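Local coordinates for putative Lipoprotein (Clostridium perfringens, PDB 5J7R), which is of unknown function but, as a putative lipoprotein with a sporulation and spore germination (GerMN-type) domain, may act at the cell envelope during spore formation or germination, at residues 47-51 against 52-56; 95-98 against 99-103; 115-118 against 119-123. One frame throughout, in Å; residues are numbered along the deposited sequence.

Contact 1. Residues 47-51 against 52-56. With MG (magnesium ion), chain E.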
loop_
_atom_site.group_PDB
_atom_site.type_symbol
_atom_site.label_atom_id
_atom_site.label_comp_id
_atom_site.label_asym_id
_atom_site.label_seq_id
_atom_site.Cartn_x
_atom_site.Cartn_y
_atom_site.Cartn_z
ATOM N N ILE A 47 1.528 -14.696 3.250
ATOM C CA ILE A 47 1.169 -13.529 4.065
ATOM C C ILE A 47 0.186 -12.672 3.264
ATOM O O ILE A 47 0.455 -12.320 2.134
ATOM C CB ILE A 47 2.434 -12.762 4.561
ATOM C CG1 ILE A 47 2.074 -11.611 5.520
ATOM C CG2 ILE A 47 3.301 -12.252 3.411
ATOM C CD1 ILE A 47 3.242 -11.135 6.358
ATOM N N LEU A 48 -1.008 -12.433 3.803
ATOM C CA LEU A 48 -1.971 -11.616 3.138
ATOM C C LEU A 48 -1.786 -10.253 3.780
ATOM O O LEU A 48 -2.206 -10.010 4.912
ATOM C CB LEU A 48 -3.374 -12.173 3.303
ATOM C CG LEU A 48 -4.345 -11.380 2.429
ATOM C CD1 LEU A 48 -4.161 -11.661 0.941
ATOM C CD2 LEU A 48 -5.737 -11.758 2.829
ATOM N N VAL A 49 -1.116 -9.374 3.046
ATOM C CA VAL A 49 -0.850 -8.045 3.534
ATOM C C VAL A 49 -2.069 -7.222 3.245
ATOM O O VAL A 49 -2.434 -7.064 2.102
ATOM C CB VAL A 49 0.320 -7.395 2.776
ATOM C CG1 VAL A 49 0.565 -5.981 3.271
ATOM C CG2 VAL A 49 1.579 -8.230 2.910
ATOM N N ASP A 50 -2.689 -6.709 4.290
ATOM C CA ASP A 50 -3.862 -5.853 4.168
ATOM C C ASP A 50 -3.345 -4.422 4.042
ATOM O O ASP A 50 -2.946 -3.848 5.033
ATOM C CB ASP A 50 -4.733 -6.080 5.422
ATOM C CG ASP A 50 -5.974 -5.234 5.482
ATOM O OD1 ASP A 50 -5.972 -4.058 5.132
ATOM O OD2 ASP A 50 -6.963 -5.724 6.022
ATOM N N GLY A 51 -3.363 -3.862 2.825
ATOM C CA GLY A 51 -2.817 -2.518 2.585
ATOM C C GLY A 51 -3.306 -1.377 3.444
ATOM O O GLY A 51 -2.504 -0.567 3.910
ATOM N N ASP A 52 -4.618 -1.288 3.627
ATOM C CA ASP A 52 -5.197 -0.239 4.465
ATOM C C ASP A 52 -4.710 -0.375 5.907
ATOM O O ASP A 52 -4.528 0.643 6.571
ATOM C CB ASP A 52 -6.733 -0.228 4.375
ATOM C CG ASP A 52 -7.237 0.186 2.986
ATOM O OD1 ASP A 52 -6.404 0.421 2.083
ATOM O OD2 ASP A 52 -8.478 0.291 2.805
ATOM N N GLU A 53 -4.496 -1.609 6.398
ATOM C CA GLU A 53 -3.986 -1.783 7.764
ATOM C C GLU A 53 -2.547 -1.357 7.849
ATOM O O GLU A 53 -2.170 -0.713 8.823
ATOM C CB GLU A 53 -4.138 -3.198 8.293
ATOM C CG GLU A 53 -5.582 -3.596 8.505
ATOM C CD GLU A 53 -5.749 -4.941 9.206
ATOM O OE1 GLU A 53 -6.856 -5.225 9.729
ATOM O OE2 GLU A 53 -4.770 -5.712 9.255
ATOM N N ILE A 54 -1.733 -1.706 6.856
ATOM C CA ILE A 54 -0.326 -1.270 6.920
ATOM C C ILE A 54 -0.216 0.245 6.782
ATOM O O ILE A 54 0.622 0.826 7.425
ATOM C CB ILE A 54 0.733 -2.018 6.069
ATOM C CG1 ILE A 54 0.624 -1.734 4.584
ATOM C CG2 ILE A 54 0.682 -3.489 6.407
ATOM C CD1 ILE A 54 1.801 -2.296 3.812
ATOM N N LEU A 55 -1.059 0.864 5.952
ATOM C CA LEU A 55 -1.045 2.321 5.781
ATOM C C LEU A 55 -1.507 3.000 7.067
ATOM O O LEU A 55 -0.855 3.926 7.556
ATOM C CB LEU A 55 -1.940 2.748 4.625
ATOM C CG LEU A 55 -1.995 4.245 4.317
ATOM C CD1 LEU A 55 -0.616 4.795 3.978
ATOM C CD2 LEU A 55 -2.954 4.482 3.171
ATOM N N GLY A 56 -2.627 2.534 7.610
ATOM C CA GLY A 56 -3.163 3.073 8.852
ATOM C C GLY A 56 -2.144 2.953 9.967
ATOM O O GLY A 56 -1.927 3.882 10.745
HETATM MG MG MG E . -9.284 -5.782 5.796
HETATM O O HOH W 1 -6.538 -3.445 2.373
HETATM O O HOH W 2 -8.648 -3.338 5.679
HETATM O O HOH W 3 -8.935 -5.363 7.716
HETATM O O HOH W 4 -11.029 -5.056 5.512
HETATM O O HOH W 5 -8.800 -5.478 3.554
#
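Asp50 accepts from Glu53 N with one carboxylate oxygen, capping the helix, and binds magnesium with the other. The capping bond, Glu53 N to Asp50 OD1, spans 3.1 Å and arrives from above the carboxylate plane. The backbone carbonyl of Asp50 opens the helical pattern by accepting from Ile54 N, and Gly51 O does the same for Leu55 N.

Asp50 OD2 binds the magnesium ion at 2.3 Å; four waters are its other ligands here. Water 2 also donates to Asp50 OD1, and water 3 donates to Glu53 OE1, which makes Glu53 a second-shell residue. With CG anti to the backbone N (chi1 178°), Asp50 lies against Glu53, their carboxylate planes stacked only 7° apart. The ion and its waters probably temper the repulsion between these acids.

The apolar part is small: Val49 CG1 lies against the CD1 and CG2 methyls of Ile54, 3.9 Å from CD1.

Strand 42-50 thus runs straight into helix 51-65, the axes of segments 47-50 and 52-56 lying at 57° to each other. Strand 24-32 pairs with the incoming strand, Glu53 OE1 accepts from Ile88 N of strand 83-89, and Val49 and Ile54 pack on Leu55 and Tyr58, respectively, of the second subunit.

Contact 2. Residues 95-98 against 99-103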
loop_
_atom_site.group_PDB
_atom_site.type_symbol
_atom_site.label_atom_id
_atom_site.label_comp_id
_atom_site.label_asym_id
_atom_site.label_seq_id
_atom_site.Cartn_x
_atom_site.Cartn_y
_atom_site.Cartn_z
ATOM N N ILE A 95 -7.326 0.832 17.176
ATOM C CA ILE A 95 -6.002 1.358 17.453
ATOM C C ILE A 95 -5.646 0.966 18.870
ATOM O O ILE A 95 -6.138 1.554 19.828
ATOM C CB ILE A 95 -5.977 2.887 17.283
ATOM C CG1 ILE A 95 -6.497 3.260 15.894
ATOM C CG2 ILE A 95 -4.571 3.419 17.519
ATOM C CD1 ILE A 95 -6.690 4.743 15.670
ATOM N N ASN A 96 -4.758 -0.015 18.987
ATOM C CA ASN A 96 -4.335 -0.532 20.270
ATOM C C ASN A 96 -3.020 0.095 20.706
ATOM O O ASN A 96 -1.969 -0.201 20.146
ATOM C CB ASN A 96 -4.207 -2.045 20.163
ATOM C CG ASN A 96 -3.898 -2.698 21.483
ATOM O OD1 ASN A 96 -4.158 -2.133 22.554
ATOM N ND2 ASN A 96 -3.374 -3.911 21.424
ATOM N N LEU A 97 -3.087 0.931 21.741
ATOM C CA LEU A 97 -1.918 1.651 22.258
ATOM C C LEU A 97 -1.454 1.088 23.586
ATOM O O LEU A 97 -2.153 0.302 24.210
ATOM C CB LEU A 97 -2.270 3.135 22.435
ATOM C CG LEU A 97 -2.826 3.849 21.190
ATOM C CD1 LEU A 97 -3.281 5.254 21.543
ATOM C CD2 LEU A 97 -1.818 3.881 20.045
ATOM N N SER A 98 -0.257 1.491 24.002
ATOM C CA SER A 98 0.311 1.059 25.277
ATOM C C SER A 98 -0.188 1.982 26.390
ATOM O O SER A 98 -0.848 2.998 26.124
ATOM C CB SER A 98 1.837 1.099 25.223
ATOM O OG SER A 98 2.308 2.413 24.976
ATOM N N LYS A 99 0.137 1.630 27.631
ATOM C CA LYS A 99 -0.249 2.409 28.822
ATOM C C LYS A 99 0.263 3.872 28.808
ATOM O O LYS A 99 -0.366 4.755 29.390
ATOM C CB LYS A 99 0.264 1.683 30.073
ATOM C CG LYS A 99 -0.017 2.328 31.418
ATOM C CD LYS A 99 0.701 1.565 32.532
ATOM C CE LYS A 99 0.384 2.059 33.938
ATOM N NZ LYS A 99 0.867 1.106 34.985
ATOM N N GLU A 100 1.392 4.123 28.140
ATOM C CA GLU A 100 1.978 5.479 28.064
ATOM C C GLU A 100 1.040 6.518 27.435
ATOM O O GLU A 100 1.209 7.703 27.662
ATOM C CB GLU A 100 3.320 5.481 27.311
ATOM C CG GLU A 100 4.491 4.811 28.030
ATOM C CD GLU A 100 4.369 3.301 28.181
ATOM O OE1 GLU A 100 5.021 2.764 29.090
ATOM O OE2 GLU A 100 3.621 2.653 27.408
ATOM N N ALA A 101 0.063 6.065 26.657
ATOM C CA ALA A 101 -0.893 6.975 26.014
ATOM C C ALA A 101 -1.848 7.635 27.003
ATOM O O ALA A 101 -2.405 8.688 26.708
ATOM C CB ALA A 101 -1.691 6.237 24.947
ATOM N N ILE A 102 -2.040 7.007 28.164
ATOM C CA ILE A 102 -2.934 7.532 29.196
ATOM C C ILE A 102 -2.161 8.493 30.097
ATOM O O ILE A 102 -1.275 8.074 30.842
ATOM C CB ILE A 102 -3.574 6.401 30.040
ATOM C CG1 ILE A 102 -4.382 5.458 29.135
ATOM C CG2 ILE A 102 -4.479 6.986 31.126
ATOM C CD1 ILE A 102 -4.994 4.266 29.851
ATOM N N VAL A 103 -2.498 9.779 30.003
ATOM C CA VAL A 103 -1.879 10.845 30.804
ATOM C C VAL A 103 -2.941 11.883 31.136
ATOM O O VAL A 103 -4.048 11.836 30.602
ATOM C CB VAL A 103 -0.702 11.541 30.072
ATOM C CG1 VAL A 103 0.458 10.573 29.870
ATOM C CG2 VAL A 103 -1.144 12.133 28.736
#
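Ser98 OG donates a hydrogen bond to Glu100 OE2 across 2.8 Å, and the carboxylate oxygen receives it nearly end-on, in line with its own C-O bond. The glutamate comes back over the turn to do so: its chain bends about the CB-CG bond (chi2 68°), which carries the carboxylate toward the serine two residues earlier. The same oxygen lies 3.2 Å from Ser98 CB, so it sits close against the whole of the short serine side chain.

A backbone bond closes the same turn. Ala101 N donates to Ser98 O at 3.2 Å, with an N-H...O angle of 163°, although the donor stands well above the plane of the carbonyl. The next bond of the same spacing, Ile102 N to Lys99 O, continues the 3-10 segment 99-101. On the apolar side, Leu97 CD1 touches Ala101 CB at 3.9 Å, joining the last residue of the strand to the last of the 3-10 turn.

Further out, strand 92-97 is held between strands 83-89 and 129-134, and Leu97 also packs on Leu83 and Ile132. Asn96 bonds to Ser85 and Asn136, while Ser98 OG has a second partner in Lys82 N. Ala101 rests on Thr81, and Glu100 touches Asp80.

Ser98 OG therefore works as a polar junction, donating a hydrogen bond to Glu100 OE2 while accepting one from the backbone N-H of Lys82. Through it, a carboxylate at the partly exposed edge of the turn is coupled to the chain leading into strand 83-89.

Contact 3. Residues 115-118 against 119-123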
loop_
_atom_site.group_PDB
_atom_site.type_symbol
_atom_site.label_atom_id
_atom_site.label_comp_id
_atom_site.label_asym_id
_atom_site.label_seq_id
_atom_site.Cartn_x
_atom_site.Cartn_y
_atom_site.Cartn_z
ATOM N N GLU A 115 -9.617 14.363 17.678
ATOM C CA GLU A 115 -9.943 14.896 16.353
ATOM C C GLU A 115 -8.775 14.681 15.379
ATOM O O GLU A 115 -8.998 14.441 14.194
ATOM C CB GLU A 115 -10.322 16.378 16.411
ATOM C CG GLU A 115 -11.652 16.649 17.104
ATOM C CD GLU A 115 -12.032 18.126 17.160
ATOM O OE1 GLU A 115 -11.169 18.967 16.869
ATOM O OE2 GLU A 115 -13.189 18.453 17.518
ATOM N N GLY A 116 -7.542 14.766 15.887
ATOM C CA GLY A 116 -6.337 14.566 15.069
ATOM C C GLY A 116 -6.176 13.125 14.587
ATOM O O GLY A 116 -5.820 12.884 13.439
ATOM N N ILE A 117 -6.454 12.175 15.472
ATOM C CA ILE A 117 -6.382 10.763 15.137
ATOM C C ILE A 117 -7.460 10.456 14.081
ATOM O O ILE A 117 -7.168 9.851 13.056
ATOM C CB ILE A 117 -6.539 9.876 16.389
ATOM C CG1 ILE A 117 -5.362 10.128 17.336
ATOM C CG2 ILE A 117 -6.555 8.396 16.013
ATOM C CD1 ILE A 117 -5.491 9.465 18.696
ATOM N N ILE A 118 -8.683 10.908 14.329
ATOM C CA ILE A 118 -9.800 10.691 13.401
ATOM C C ILE A 118 -9.554 11.320 12.048
ATOM O O ILE A 118 -9.733 10.670 11.023
ATOM C CB ILE A 118 -11.130 11.210 13.985
ATOM C CG1 ILE A 118 -11.551 10.291 15.134
ATOM C CG2 ILE A 118 -12.236 11.218 12.926
ATOM C CD1 ILE A 118 -12.812 10.718 15.855
ATOM N N ALA A 119 -9.133 12.577 12.039
ATOM C CA ALA A 119 -8.883 13.264 10.779
ATOM C C ALA A 119 -7.786 12.554 9.990
ATOM O O ALA A 119 -7.852 12.480 8.767
ATOM C CB ALA A 119 -8.502 14.708 11.024
ATOM N N THR A 120 -6.789 12.033 10.697
ATOM C CA THR A 120 -5.679 11.348 10.041
ATOM C C THR A 120 -6.105 9.983 9.508
ATOM O O THR A 120 -5.894 9.686 8.336
ATOM C CB THR A 120 -4.499 11.172 10.998
ATOM O OG1 THR A 120 -4.103 12.457 11.504
ATOM C CG2 THR A 120 -3.314 10.507 10.295
ATOM N N ILE A 121 -6.719 9.181 10.368
ATOM C CA ILE A 121 -7.172 7.841 10.000
ATOM C C ILE A 121 -8.327 7.779 9.007
ATOM O O ILE A 121 -8.297 6.951 8.099
ATOM C CB ILE A 121 -7.493 6.993 11.250
ATOM C CG1 ILE A 121 -6.207 6.691 12.009
ATOM C CG2 ILE A 121 -8.132 5.666 10.871
ATOM C CD1 ILE A 121 -5.189 5.863 11.227
ATOM N N THR A 122 -9.319 8.659 9.141
ATOM C CA THR A 122 -10.461 8.649 8.212
ATOM C C THR A 122 -10.090 9.018 6.777
ATOM O O THR A 122 -10.952 9.051 5.901
ATOM C CB THR A 122 -11.637 9.498 8.715
ATOM O OG1 THR A 122 -11.197 10.842 8.952
ATOM C CG2 THR A 122 -12.199 8.904 9.991
ATOM N N GLN A 123 -8.816 9.322 6.535
ATOM C CA GLN A 123 -8.346 9.579 5.175
ATOM C C GLN A 123 -8.430 8.257 4.414
ATOM O O GLN A 123 -8.541 8.248 3.199
ATOM C CB GLN A 123 -6.903 10.102 5.150
ATOM C CG GLN A 123 -6.751 11.591 5.384
ATOM C CD GLN A 123 -5.294 12.069 5.478
ATOM O OE1 GLN A 123 -4.913 13.054 4.835
ATOM N NE2 GLN A 123 -4.482 11.388 6.267
#
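Ile118 and Thr122 lie one helical turn apart with their methyl branches slanting past each other, CG2 to CG2 at 3.7 Å. Thr122 turns its hydroxyl back onto the helix: OG1 stands between the backbone N and the carbonyl carbon (chi1 57°) and donates to Ile118 O at 2.5 Å, while Thr122 N donates to that same oxygen. Ile118 O is thus gripped twice by one residue, at the point where the helix gives way to loop.

Thr120 grips a carbonyl in a similar two-bond way, with a different rotation. Its OG1, anti to the carbonyl carbon (chi1 -56°), reaches Gly116 O at 2.6 Å, and Thr120 N reaches it from the opposite face of the carbonyl plane. The hydroxyl also bonds to Tyr30 N of the second subunit, linking the helix surface to that subunit.

Helix 107-121 is the connection of a beta-alpha-beta unit, following strand 92-97 and preceding strand 129-134. Ile117 and Ile121 belong to its buried face: CG2 of the former is 4.4 Å from CG1 of the latter, and Ile117 packs on Ile95, Ile130 and Ile132. Both isoleucines also touch Ile60 of helix 51-65.

Ala119 is placed on another side, with CB 3.2 Å from Glu115 O, and packs on Tyr30 of the second subunit. Past the helix end, Gln123 NE2 folds back to Thr120 O at 3.0 Å, meeting a lone pair in the carbonyl plane, and bonds as well to Ser28 O of the second subunit.

Overall arrangement
The three contacts follow one another along the chain, all in the sporulation and spore germination domain. Contact 1, where the magnesium ion is bound, lies on the opposite side of the chain's centre from contact 2; their centres are about 22 Å apart and they do not touch. Contact 3 bridges them. Its Ile121 CD1 meets Gly56 O of contact 1 at 3.8 Å, and its Ile117 CG2 meets Ile95 CD1 of contact 2 at 3.7 Å. The ion remains distant from this helix, about 13 Å from the side chain of Ile121. Contacts 1 and 3 both reach the second subunit, whereas no other chain of the assembly touches contact 2.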